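Local coordinates for protein sensory transduction histidine kinase, putative (Borrelia burgdorferi, PDB 5BWJ) that probably acts as a membrane-bound hybrid sensor histidine kinase, of which this chain is a periplasmic sensor domain with a Venus flytrap fold, at residues I7-L12 and M48-D53; T120-I125 and Y183-R188. All coordinates share one frame; numbering follows the deposited sequence.

Contact 1 (I7-L12 and M48-D53); sequences IFKFKL and MVEHID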
ATOM      1  N   ILE B   7       8.402 -13.392 -26.716  1.00 56.21           N
ATOM      2  CA  ILE B   7       8.564 -12.034 -26.208  1.00 52.33           C
ATOM      3  C   ILE B   7       7.188 -11.410 -25.976  1.00 49.88           C
ATOM      4  O   ILE B   7       6.310 -11.495 -26.833  1.00 50.75           O
ATOM      5  CB  ILE B   7       9.397 -11.164 -27.176  1.00 55.24           C
ATOM      6  CG1 ILE B   7       9.451  -9.715 -26.685  1.00 56.03           C
ATOM      7  CG2 ILE B   7       8.833 -11.235 -28.594  1.00 59.48           C
ATOM      8  CD1 ILE B   7      10.497  -8.873 -27.385  1.00 58.47           C
ATOM      9  N   PHE B   8       7.002 -10.802 -24.806  1.00 46.97           N
ATOM     10  CA  PHE B   8       5.711 -10.230 -24.427  1.00 45.93           C
ATOM     11  C   PHE B   8       5.845  -8.777 -23.988  1.00 44.92           C
ATOM     12  O   PHE B   8       6.813  -8.400 -23.329  1.00 48.35           O
ATOM     13  CB  PHE B   8       5.068 -11.054 -23.309  1.00 44.57           C
ATOM     14  CG  PHE B   8       4.750 -12.467 -23.705  1.00 46.57           C
ATOM     15  CD1 PHE B   8       3.691 -12.740 -24.556  1.00 47.81           C
ATOM     16  CD2 PHE B   8       5.508 -13.522 -23.226  1.00 48.09           C
ATOM     17  CE1 PHE B   8       3.397 -14.040 -24.926  1.00 49.24           C
ATOM     18  CE2 PHE B   8       5.217 -14.825 -23.591  1.00 49.22           C
ATOM     19  CZ  PHE B   8       4.161 -15.083 -24.442  1.00 49.88           C
ATOM     20  N   LYS B   9       4.857  -7.971 -24.360  1.00 42.33           N
ATOM     21  CA  LYS B   9       4.850  -6.550 -24.039  1.00 42.34           C
ATOM     22  C   LYS B   9       3.946  -6.267 -22.844  1.00 39.15           C
ATOM     23  O   LYS B   9       2.777  -6.656 -22.831  1.00 39.62           O
ATOM     24  CB  LYS B   9       4.394  -5.741 -25.254  1.00 50.29           C
ATOM     25  CG  LYS B   9       4.500  -4.237 -25.091  1.00 59.35           C
ATOM     26  CD  LYS B   9       4.205  -3.534 -26.407  1.00 70.28           C
ATOM     27  CE  LYS B   9       4.428  -2.035 -26.312  1.00 78.42           C
ATOM     28  NZ  LYS B   9       4.219  -1.361 -27.624  1.00 84.19           N
ATOM     29  N   PHE B  10       4.503  -5.600 -21.838  1.00 36.83           N
ATOM     30  CA  PHE B  10       3.738  -5.150 -20.682  1.00 36.94           C
ATOM     31  C   PHE B  10       3.557  -3.638 -20.731  1.00 38.95           C
ATOM     32  O   PHE B  10       4.532  -2.891 -20.835  1.00 41.84           O
ATOM     33  CB  PHE B  10       4.433  -5.560 -19.381  1.00 36.41           C
ATOM     34  CG  PHE B  10       4.297  -7.022 -19.053  1.00 37.16           C
ATOM     35  CD1 PHE B  10       3.323  -7.460 -18.173  1.00 37.53           C
ATOM     36  CD2 PHE B  10       5.143  -7.956 -19.626  1.00 37.08           C
ATOM     37  CE1 PHE B  10       3.194  -8.806 -17.867  1.00 37.55           C
ATOM     38  CE2 PHE B  10       5.020  -9.300 -19.327  1.00 37.37           C
ATOM     39  CZ  PHE B  10       4.042  -9.726 -18.442  1.00 37.39           C
ATOM     40  N   LYS B  11       2.306  -3.193 -20.673  1.00 38.70           N
ATOM     41  CA  LYS B  11       2.002  -1.765 -20.641  1.00 42.07           C
ATOM     42  C   LYS B  11       1.630  -1.325 -19.231  1.00 39.40           C
ATOM     43  O   LYS B  11       0.599  -1.734 -18.692  1.00 37.77           O
ATOM     44  CB  LYS B  11       0.872  -1.428 -21.614  1.00 49.83           C
ATOM     45  CG  LYS B  11       1.323  -1.324 -23.063  1.00 58.04           C
ATOM     46  CD  LYS B  11       0.240  -0.712 -23.934  1.00 65.77           C
ATOM     47  CE  LYS B  11       0.688  -0.577 -25.376  1.00 71.05           C
ATOM     48  NZ  LYS B  11       1.869   0.318 -25.527  1.00 73.65           N
ATOM     49  N   LEU B  12       2.481  -0.494 -18.639  1.00 41.35           N
ATOM     50  CA  LEU B  12       2.243   0.035 -17.301  1.00 41.86           C
ATOM     51  C   LEU B  12       1.464   1.341 -17.394  1.00 39.78           C
ATOM     52  O   LEU B  12       1.982   2.356 -17.862  1.00 41.17           O
ATOM     53  CB  LEU B  12       3.568   0.245 -16.563  1.00 43.05           C
ATOM     54  CG  LEU B  12       4.491  -0.980 -16.522  1.00 43.63           C
ATOM     55  CD1 LEU B  12       5.761  -0.685 -15.740  1.00 44.53           C
ATOM     56  CD2 LEU B  12       3.782  -2.186 -15.935  1.00 42.48           C
ATOM     57  N   MET B  48       9.052  -6.785 -22.622  1.00 42.05           N
ATOM     58  CA  MET B  48       9.183  -5.380 -22.974  1.00 40.02           C
ATOM     59  C   MET B  48       8.238  -4.570 -22.099  1.00 39.87           C
ATOM     60  O   MET B  48       7.042  -4.855 -22.044  1.00 39.84           O
ATOM     61  CB  MET B  48       8.869  -5.160 -24.457  1.00 39.88           C
ATOM     62  CG  MET B  48       8.619  -3.707 -24.846  1.00 40.34           C
ATOM     63  SD  MET B  48       9.999  -2.620 -24.445  1.00 82.98           S
ATOM     64  CE  MET B  48       9.292  -1.027 -24.851  1.00 54.03           C
ATOM     65  N   VAL B  49       8.778  -3.566 -21.418  1.00 41.75           N
ATOM     66  CA  VAL B  49       7.975  -2.697 -20.567  1.00 45.84           C
ATOM     67  C   VAL B  49       7.822  -1.332 -21.219  1.00 47.03           C
ATOM     68  O   VAL B  49       8.802  -0.736 -21.669  1.00 49.73           O
ATOM     69  CB  VAL B  49       8.600  -2.533 -19.170  1.00 48.22           C
ATOM     70  CG1 VAL B  49       7.705  -1.679 -18.283  1.00 49.49           C
ATOM     71  CG2 VAL B  49       8.830  -3.894 -18.529  1.00 48.91           C
ATOM     72  N   GLU B  50       6.584  -0.849 -21.272  1.00 46.23           N
ATOM     73  CA  GLU B  50       6.292   0.468 -21.820  1.00 48.38           C
ATOM     74  C   GLU B  50       5.303   1.201 -20.923  1.00 46.16           C
ATOM     75  O   GLU B  50       4.252   0.667 -20.576  1.00 44.65           O
ATOM     76  CB  GLU B  50       5.733   0.353 -23.240  1.00 54.90           C
ATOM     77  CG  GLU B  50       5.346   1.688 -23.862  1.00 63.72           C
ATOM     78  CD  GLU B  50       4.846   1.547 -25.285  1.00 72.03           C
ATOM     79  OE1 GLU B  50       3.708   1.982 -25.560  1.00 74.84           O
ATOM     80  OE2 GLU B  50       5.595   1.010 -26.129  1.00 75.64           O
ATOM     81  N   HIS B  51       5.649   2.427 -20.551  1.00 47.22           N
ATOM     82  CA  HIS B  51       4.774   3.249 -19.728  1.00 47.62           C
ATOM     83  C   HIS B  51       3.845   4.092 -20.589  1.00 47.06           C
ATOM     84  O   HIS B  51       4.262   4.656 -21.602  1.00 48.89           O
ATOM     85  CB  HIS B  51       5.594   4.156 -18.811  1.00 47.60           C
ATOM     86  CG  HIS B  51       6.387   3.414 -17.781  1.00 46.82           C
ATOM     87  ND1 HIS B  51       7.655   2.933 -18.024  1.00 47.75           N
ATOM     88  CD2 HIS B  51       6.091   3.070 -16.505  1.00 45.80           C
ATOM     89  CE1 HIS B  51       8.107   2.326 -16.941  1.00 47.46           C
ATOM     90  NE2 HIS B  51       7.178   2.395 -16.005  1.00 46.49           N
ATOM     91  N   ILE B  52       2.583   4.164 -20.182  1.00 43.49           N
ATOM     92  CA  ILE B  52       1.623   5.074 -20.791  1.00 43.00           C
ATOM     93  C   ILE B  52       0.802   5.747 -19.695  1.00 43.02           C
ATOM     94  O   ILE B  52       0.347   5.095 -18.755  1.00 41.80           O
ATOM     95  CB  ILE B  52       0.691   4.349 -21.786  1.00 43.72           C
ATOM     96  CG1 ILE B  52       0.113   3.074 -21.163  1.00 44.18           C
ATOM     97  CG2 ILE B  52       1.453   4.012 -23.067  1.00 45.23           C
ATOM     98  CD1 ILE B  52      -0.988   2.436 -21.985  1.00 45.84           C
ATOM     99  N   ASP B  53       0.635   7.060 -19.808  1.00 48.43           N
ATOM    100  CA  ASP B  53      -0.123   7.820 -18.822  1.00 52.72           C
ATOM    101  C   ASP B  53      -1.608   7.497 -18.914  1.00 50.75           C
ATOM    102  O   ASP B  53      -2.257   7.210 -17.906  1.00 50.34           O
ATOM    103  CB  ASP B  53       0.099   9.321 -19.016  1.00 60.96           C
ATOM    104  CG  ASP B  53       1.508   9.751 -18.665  1.00 68.45           C
ATOM    105  OD1 ASP B  53       2.395   8.875 -18.587  1.00 70.57           O
ATOM    106  OD2 ASP B  53       1.731  10.965 -18.471  1.00 72.55           O
TER

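Contact 2 (T120-I125 and Y183-R188); sequences TIYEDI and YSIKNR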
ATOM      1  N   THR B 120     -12.112   4.205 -14.487  1.00 41.17           N
ATOM      2  CA  THR B 120     -11.609   3.452 -13.342  1.00 40.68           C
ATOM      3  C   THR B 120     -12.777   2.989 -12.486  1.00 43.54           C
ATOM      4  O   THR B 120     -13.905   3.454 -12.660  1.00 46.34           O
ATOM      5  CB  THR B 120     -10.652   4.289 -12.471  1.00 41.51           C
ATOM      6  OG1 THR B 120     -11.373   5.373 -11.871  1.00 42.71           O
ATOM      7  CG2 THR B 120      -9.503   4.834 -13.304  1.00 41.73           C
ATOM      8  N   ILE B 121     -12.511   2.073 -11.562  1.00 42.57           N
ATOM      9  CA  ILE B 121     -13.540   1.629 -10.635  1.00 43.50           C
ATOM     10  C   ILE B 121     -14.002   2.815  -9.797  1.00 43.77           C
ATOM     11  O   ILE B 121     -15.151   2.874  -9.361  1.00 47.46           O
ATOM     12  CB  ILE B 121     -13.039   0.500  -9.712  1.00 41.53           C
ATOM     13  CG1 ILE B 121     -14.198  -0.051  -8.876  1.00 44.12           C
ATOM     14  CG2 ILE B 121     -11.903   0.990  -8.819  1.00 39.61           C
ATOM     15  CD1 ILE B 121     -13.882  -1.360  -8.183  1.00 47.11           C
ATOM     16  N   TYR B 122     -13.100   3.768  -9.593  1.00 41.07           N
ATOM     17  CA  TYR B 122     -13.391   4.936  -8.776  1.00 39.71           C
ATOM     18  C   TYR B 122     -14.448   5.817  -9.431  1.00 42.18           C
ATOM     19  O   TYR B 122     -15.259   6.434  -8.741  1.00 45.61           O
ATOM     20  CB  TYR B 122     -12.110   5.732  -8.521  1.00 38.37           C
ATOM     21  CG  TYR B 122     -11.024   4.906  -7.869  1.00 37.05           C
ATOM     22  CD1 TYR B 122     -11.109   4.550  -6.530  1.00 36.79           C
ATOM     23  CD2 TYR B 122      -9.919   4.472  -8.592  1.00 37.70           C
ATOM     24  CE1 TYR B 122     -10.126   3.791  -5.926  1.00 36.42           C
ATOM     25  CE2 TYR B 122      -8.928   3.709  -7.994  1.00 36.75           C
ATOM     26  CZ  TYR B 122      -9.039   3.373  -6.660  1.00 37.33           C
ATOM     27  OH  TYR B 122      -8.062   2.616  -6.052  1.00 38.56           O
ATOM     28  N   GLU B 123     -14.446   5.872 -10.760  1.00 41.11           N
ATOM     29  CA  GLU B 123     -15.462   6.629 -11.479  1.00 43.01           C
ATOM     30  C   GLU B 123     -16.831   5.996 -11.263  1.00 44.64           C
ATOM     31  O   GLU B 123     -17.807   6.692 -10.988  1.00 45.86           O
ATOM     32  CB  GLU B 123     -15.150   6.702 -12.976  1.00 43.39           C
ATOM     33  CG  GLU B 123     -16.162   7.534 -13.763  1.00 45.14           C
ATOM     34  CD  GLU B 123     -15.942   7.479 -15.262  1.00 46.36           C
ATOM     35  OE1 GLU B 123     -15.012   6.775 -15.708  1.00 49.82           O
ATOM     36  OE2 GLU B 123     -16.705   8.141 -15.997  1.00 44.39           O
ATOM     37  N   ASP B 124     -16.895   4.674 -11.387  1.00 46.71           N
ATOM     38  CA  ASP B 124     -18.150   3.949 -11.216  1.00 50.24           C
ATOM     39  C   ASP B 124     -18.748   4.181  -9.833  1.00 51.95           C
ATOM     40  O   ASP B 124     -19.959   4.353  -9.698  1.00 54.86           O
ATOM     41  CB  ASP B 124     -17.942   2.450 -11.446  1.00 52.44           C
ATOM     42  CG  ASP B 124     -17.718   2.107 -12.907  1.00 56.99           C
ATOM     43  OD1 ASP B 124     -18.070   2.932 -13.776  1.00 61.37           O
ATOM     44  OD2 ASP B 124     -17.197   1.009 -13.185  1.00 56.48           O
ATOM     45  N   ILE B 125     -17.897   4.192  -8.811  1.00 49.68           N
ATOM     46  CA  ILE B 125     -18.354   4.384  -7.437  1.00 49.42           C
ATOM     47  C   ILE B 125     -19.082   5.718  -7.295  1.00 51.29           C
ATOM     48  O   ILE B 125     -20.153   5.786  -6.694  1.00 52.88           O
ATOM     49  CB  ILE B 125     -17.178   4.318  -6.437  1.00 45.50           C
ATOM     50  CG1 ILE B 125     -16.585   2.907  -6.416  1.00 44.57           C
ATOM     51  CG2 ILE B 125     -17.630   4.688  -5.023  1.00 44.22           C
ATOM     52  CD1 ILE B 125     -15.246   2.806  -5.716  1.00 43.66           C
ATOM     53  N   TYR B 183     -13.605   1.908   0.193  1.00 45.31           N
ATOM     54  CA  TYR B 183     -13.810   0.606  -0.430  1.00 46.17           C
ATOM     55  C   TYR B 183     -12.476  -0.111  -0.580  1.00 43.48           C
ATOM     56  O   TYR B 183     -11.450   0.523  -0.833  1.00 43.57           O
ATOM     57  CB  TYR B 183     -14.466   0.754  -1.806  1.00 50.54           C
ATOM     58  CG  TYR B 183     -15.878   1.292  -1.786  1.00 57.06           C
ATOM     59  CD1 TYR B 183     -16.969   0.436  -1.845  1.00 60.60           C
ATOM     60  CD2 TYR B 183     -16.121   2.659  -1.722  1.00 59.41           C
ATOM     61  CE1 TYR B 183     -18.261   0.923  -1.835  1.00 63.58           C
ATOM     62  CE2 TYR B 183     -17.410   3.155  -1.711  1.00 62.44           C
ATOM     63  CZ  TYR B 183     -18.476   2.283  -1.767  1.00 64.69           C
ATOM     64  OH  TYR B 183     -19.763   2.773  -1.756  1.00 67.35           O
ATOM     65  N   SER B 184     -12.488  -1.431  -0.423  1.00 43.91           N
ATOM     66  CA  SER B 184     -11.317  -2.238  -0.738  1.00 45.56           C
ATOM     67  C   SER B 184     -11.280  -2.484  -2.241  1.00 46.08           C
ATOM     68  O   SER B 184     -12.178  -3.120  -2.795  1.00 48.70           O
ATOM     69  CB  SER B 184     -11.338  -3.563   0.022  1.00 47.18           C
ATOM     70  OG  SER B 184     -10.146  -4.292  -0.213  1.00 47.20           O
ATOM     71  N   ILE B 185     -10.242  -1.970  -2.892  1.00 42.99           N
ATOM     72  CA  ILE B 185     -10.117  -2.043  -4.343  1.00 41.26           C
ATOM     73  C   ILE B 185      -9.066  -3.068  -4.746  1.00 41.35           C
ATOM     74  O   ILE B 185      -7.955  -3.069  -4.220  1.00 40.20           O
ATOM     75  CB  ILE B 185      -9.737  -0.673  -4.946  1.00 38.17           C
ATOM     76  CG1 ILE B 185     -10.740   0.402  -4.513  1.00 37.29           C
ATOM     77  CG2 ILE B 185      -9.649  -0.755  -6.468  1.00 38.50           C
ATOM     78  CD1 ILE B 185     -12.165   0.150  -4.965  1.00 38.35           C
ATOM     79  N   LYS B 186      -9.426  -3.930  -5.690  1.00 43.00           N
ATOM     80  CA  LYS B 186      -8.503  -4.931  -6.210  1.00 47.11           C
ATOM     81  C   LYS B 186      -7.824  -4.420  -7.478  1.00 43.60           C
ATOM     82  O   LYS B 186      -8.490  -3.957  -8.408  1.00 42.16           O
ATOM     83  CB  LYS B 186      -9.238  -6.241  -6.495  1.00 56.43           C
ATOM     84  CG  LYS B 186     -10.140  -6.698  -5.359  1.00 65.81           C
ATOM     85  CD  LYS B 186     -10.807  -8.028  -5.673  1.00 74.22           C
ATOM     86  CE  LYS B 186     -11.987  -8.291  -4.747  1.00 79.91           C
ATOM     87  NZ  LYS B 186     -11.612  -8.190  -3.312  1.00 81.97           N
ATOM     88  N   ASN B 187      -6.498  -4.492  -7.499  1.00 43.54           N
ATOM     89  CA  ASN B 187      -5.724  -4.154  -8.686  1.00 43.06           C
ATOM     90  C   ASN B 187      -5.317  -5.432  -9.410  1.00 44.52           C
ATOM     91  O   ASN B 187      -4.566  -6.246  -8.871  1.00 47.92           O
ATOM     92  CB  ASN B 187      -4.495  -3.325  -8.310  1.00 42.16           C
ATOM     93  CG  ASN B 187      -4.864  -2.035  -7.600  1.00 42.49           C
ATOM     94  OD1 ASN B 187      -5.319  -1.077  -8.228  1.00 42.85           O
ATOM     95  ND2 ASN B 187      -4.672  -2.005  -6.287  1.00 42.60           N
ATOM     96  N   ARG B 188      -5.823  -5.603 -10.627  1.00 43.14           N
ATOM     97  CA  ARG B 188      -5.655  -6.853 -11.363  1.00 45.27           C
ATOM     98  C   ARG B 188      -4.846  -6.682 -12.645  1.00 44.64           C
ATOM     99  O   ARG B 188      -4.692  -5.575 -13.160  1.00 44.86           O
ATOM    100  CB  ARG B 188      -7.023  -7.447 -11.709  1.00 51.87           C
ATOM    101  CG  ARG B 188      -7.889  -7.804 -10.509  1.00 58.38           C
ATOM    102  CD  ARG B 188      -9.238  -8.342 -10.964  1.00 66.56           C
ATOM    103  NE  ARG B 188     -10.103  -8.712  -9.845  1.00 73.73           N
ATOM    104  CZ  ARG B 188     -10.113  -9.907  -9.257  1.00 79.57           C
ATOM    105  NH1 ARG B 188      -9.298 -10.871  -9.670  1.00 81.48           N
ATOM    106  NH2 ARG B 188     -10.940 -10.139  -8.248  1.00 81.99           N
TER
HETATM  107  O   HOH W   1      -6.089   1.542  -7.501  1.00 36.53           O

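Contact 1 (I7-L12 and M48-D53)
Glu50 on strand 48-52 meets two lysines of the neighbouring strand with its two carboxylate oxygens. Lys11 NZ is modelled 2.5 Å from OE1 of Glu50, a salt bridge whose exact length is doubtful. Lys9 NZ is held mainly by Glu61, with a weak bond to OE2 of Glu50 at 3.1 Å as its second partner. Glu50 and Lys9 are both fully extended, whereas Lys11 turns at its last torsion (chi4 -62°), which brings its ammonium round to the carboxylate. Glu61 forms salt bridges with both ammonium groups, and two carboxylates probably offset the two neighbouring positive charges. On the opposite face, Leu12 CD1 approaches Val49 CG1 and His51 NE2; the Val49 distance is modelled closer than usual for two methyl groups, and its exact fit is doubtful. The parallel pairing behind these side chains rests on five backbone hydrogen bonds, from Met48 N to Phe8 O at one end to Ile52 N to Leu12 O (3.0 Å) at the other; Phe10 N to Met48 O is nearly straight (172°). Helix 32-42 covers the face bearing Phe10, Leu12 and Val49. Strands 6-13 and 45-52, joined through that helix, form a parallel beta-alpha-beta unit of one lobe of the Venus flytrap fold.

Contact 2 (T120-I125 and Y183-R188)
Ile185 points from its strand at the first turn of helix 121-128 and meets Ile121 tip to tip, CG2 of Ile185 lying 3.7 Å from CG2 of Ile121. Its two branches straddle the helix residues, both touching Ile121 and Tyr122. CG1 of Ile185 comes obliquely to the Tyr122 ring, 3.7 Å from CE1 of Tyr122, and CD1 of Ile185 reaches on to CD1 of Ile125, end to end at 4.1 Å. The spread follows from the torsion of Ile185: CG1 is anti to the carbonyl carbon (chi1 -55°), while CG2 is anti to the backbone N. Within the helix, CG2 of Ile121 sits 3.9 Å above the centre of the Tyr122 ring, covering one of its faces. Ile125 and Tyr183 lie alongside one another, pointing opposite ways, with CG2 of Ile125 at 3.7 Å from CE2 of Tyr183, again obliquely to the ring; Tyr156 of strand 154-156 touches both.

The helix segment and strand 184-188 run at 149° with axes 11.0 Å apart, the packing of a helix on a beta sheet, here within the Venus flytrap sensor domain. Thr120 is the N-cap: its OG1 accepts weak bonds from the backbone N of Tyr122 and of Glu123, and the OG1 of Thr120 is also hydrogen-bonded to the backbone O of Ile117.

Polar linkage is indirect. A water in the plane of the Tyr122 ring, at its edge, accepts from Tyr122 OH at 2.7 Å and donates to Asn187 OD1 at 2.8 Å. This bridge gives the phenol a polar partner beside the Ile185 methyl groups. The amide nitrogen of Asn187 bonds to Ser88 OG on strand 79-94, which probably helps fix the direction in which OD1 faces the water.

The two contacts lie on opposite sides of the chain's centre, with centres about 22 Å apart and nearest atoms about 9 Å apart. Both reach the same mixed sheet: strand 65-69 pairs with strand 6-13 of contact 1 and with strand 184-192 of contact 2. Each is partly buried, but they join different elements. Contact 1 is strand to strand, buries 570 Å² and combines backbone hydrogen bonding with a charged network on one face and an apolar face under a helix. Contact 2 sets a helix on a strand, buries 248 Å² and relies on aliphatic and aromatic packing, its polar link being made through water.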